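Local coordinates for protein haloalkane dehalogenase (Mycobacterium rhodesiae, PDB 4MJ3) that probably cleaves carbon-halogen bonds of haloalkanes by hydrolysis, as a haloalkane dehalogenase of the alpha/beta hydrolase fold, at residues L173-A176 with G177-N181. Sequence-based numbering, arbitrary orientation.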
ATOM      1  N   LEU A 173      17.349  12.340 -10.534  1.00 15.97           N
ATOM      2  CA  LEU A 173      17.259  10.889 -10.632  1.00 15.75           C
ATOM      3  C   LEU A 173      16.445  10.381  -9.441  1.00 14.58           C
ATOM      4  O   LEU A 173      16.718  10.753  -8.305  1.00 17.04           O
ATOM      5  CB  LEU A 173      18.639  10.262 -10.606  1.00 17.90           C
ATOM      6  CG  LEU A 173      19.556  10.625 -11.786  1.00 23.64           C
ATOM      7  CD1 LEU A 173      20.862   9.863 -11.658  1.00 28.64           C
ATOM      8  CD2 LEU A 173      18.895  10.321 -13.128  1.00 25.47           C
ATOM      9  N   PHE A 174      15.423   9.577  -9.709  1.00 13.13           N
ATOM     10  CA  PHE A 174      14.495   9.144  -8.673  1.00 12.19           C
ATOM     11  C   PHE A 174      15.023   7.874  -8.028  1.00 12.60           C
ATOM     12  O   PHE A 174      15.059   6.833  -8.698  1.00 11.94           O
ATOM     13  CB  PHE A 174      13.135   8.896  -9.309  1.00 13.33           C
ATOM     14  CG  PHE A 174      12.023   8.658  -8.327  1.00 12.38           C
ATOM     15  CD1 PHE A 174      11.781   7.389  -7.827  1.00 13.10           C
ATOM     16  CD2 PHE A 174      11.192   9.694  -7.933  1.00 13.25           C
ATOM     17  CE1 PHE A 174      10.737   7.158  -6.938  1.00 10.45           C
ATOM     18  CE2 PHE A 174      10.134   9.469  -7.069  1.00 11.24           C
ATOM     19  CZ  PHE A 174       9.899   8.202  -6.570  1.00 11.88           C
ATOM     20  N   PRO A 175      15.486   7.938  -6.754  1.00 12.98           N
ATOM     21  CA  PRO A 175      16.163   6.779  -6.132  1.00 13.43           C
ATOM     22  C   PRO A 175      15.222   6.079  -5.157  1.00 12.60           C
ATOM     23  O   PRO A 175      15.109   6.481  -3.991  1.00 13.70           O
ATOM     24  CB  PRO A 175      17.331   7.444  -5.393  1.00 13.67           C
ATOM     25  CG  PRO A 175      16.787   8.798  -5.003  1.00 15.26           C
ATOM     26  CD  PRO A 175      15.583   9.101  -5.855  1.00 12.52           C
ATOM     27  N   ALA A 176      14.471   5.102  -5.659  1.00 11.82           N
ATOM     28  CA  ALA A 176      13.373   4.541  -4.853  1.00 12.35           C
ATOM     29  C   ALA A 176      13.883   3.991  -3.516  1.00 11.24           C
ATOM     30  O   ALA A 176      13.285   4.219  -2.470  1.00 10.13           O
ATOM     31  CB  ALA A 176      12.624   3.467  -5.637  1.00 12.52           C
ATOM     32  N   GLY A 177      14.985   3.267  -3.547  1.00 11.80           N
ATOM     33  CA  GLY A 177      15.547   2.680  -2.340  1.00  9.94           C
ATOM     34  C   GLY A 177      15.982   3.716  -1.317  1.00 11.39           C
ATOM     35  O   GLY A 177      15.674   3.606  -0.130  1.00  9.19           O
ATOM     36  N   GLN A 178      16.660   4.760  -1.775  1.00 11.01           N
ATOM     37  CA  GLN A 178      17.037   5.825  -0.857  1.00 13.04           C
ATOM     38  C   GLN A 178      15.831   6.608  -0.336  1.00 11.70           C
ATOM     39  O   GLN A 178      15.884   7.168   0.771  1.00 12.24           O
ATOM     40  CB  GLN A 178      18.091   6.752  -1.456  1.00 13.74           C
ATOM     41  CG  GLN A 178      19.494   6.165  -1.446  1.00 16.38           C
ATOM     42  CD  GLN A 178      20.101   6.021  -0.050  1.00 20.93           C
ATOM     43  OE1 GLN A 178      19.569   6.536   0.942  1.00 19.46           O
ATOM     44  NE2 GLN A 178      21.232   5.311   0.035  1.00 25.53           N
ATOM     45  N   ILE A 179      14.739   6.662  -1.113  1.00 11.70           N
ATOM     46  CA  ILE A 179      13.504   7.283  -0.618  1.00 10.43           C
ATOM     47  C   ILE A 179      12.950   6.469   0.528  1.00  9.92           C
ATOM     48  O   ILE A 179      12.517   7.024   1.545  1.00  9.22           O
ATOM     49  CB  ILE A 179      12.470   7.481  -1.753  1.00 10.62           C
ATOM     50  CG1 ILE A 179      12.923   8.601  -2.675  1.00 11.48           C
ATOM     51  CG2 ILE A 179      11.060   7.751  -1.204  1.00  9.44           C
ATOM     52  CD1 ILE A 179      12.239   8.591  -4.036  1.00 11.60           C
ATOM     53  N   VAL A 180      12.932   5.141   0.389  1.00  8.83           N
ATOM     54  CA  VAL A 180      12.444   4.292   1.473  1.00  8.85           C
ATOM     55  C   VAL A 180      13.341   4.439   2.695  1.00  9.66           C
ATOM     56  O   VAL A 180      12.855   4.590   3.815  1.00 10.36           O
ATOM     57  CB  VAL A 180      12.331   2.803   1.051  1.00  8.60           C
ATOM     58  CG1 VAL A 180      11.852   1.940   2.210  1.00  9.63           C
ATOM     59  CG2 VAL A 180      11.353   2.653  -0.113  1.00  9.19           C
ATOM     60  N   ASN A 181      14.656   4.434   2.490  1.00  9.50           N
ATOM     61  CA  ASN A 181      15.586   4.726   3.584  1.00 10.92           C
ATOM     62  C   ASN A 181      15.315   6.074   4.249  1.00 11.16           C
ATOM     63  O   ASN A 181      15.364   6.205   5.484  1.00 10.02           O
ATOM     64  CB  ASN A 181      17.029   4.676   3.095  1.00 12.02           C
ATOM     65  CG  ASN A 181      18.034   4.793   4.221  1.00 12.96           C
ATOM     66  OD1 ASN A 181      17.937   4.100   5.235  1.00 14.81           O
ATOM     67  ND2 ASN A 181      18.985   5.692   4.066  1.00 13.74           N
TER
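With CG of Phe174 turned anti to the backbone N (chi1 -171°) and CG1 of Ile179 anti to the carbonyl carbon (chi1 -72°), its chain running on extended to CD1, the phenyl ring and the CD1 methyl meet where the loop enters helix 176-182, in the helical cap region of this alpha/beta hydrolase fold. Ile179 CD1 sits over one face of the Phe174 ring, 3.6 Å from its centroid, a CH-pi contact displaced toward the rim, where Phe174 CZ is 3.5 Å away. The two side chains cross at about a right angle. The same methyl touches Pro175 CD at 3.8 Å, so it bridges the two residues that precede the helix. Pro175 holds the N-cap position, and its carbonyl O accepts the first i to i+4 bond, from Ile179 N at 2.9 Å; the second such bond runs from Val180 N to Ala176 O at 3.0 Å. Pro56 touches both Phe174 and Ile179, and Trp164 and Phe167 of helix 159-170 pack on Ile179. Asp197 of helix 190-197 accepts a hydrogen bond from Gly177 N, in the first turn. Along the helix, Asn181 ND2 donates to Gln178 OE1 at 3.3 Å, with ND2 27° out of the plane of the Gln178 carbonyl.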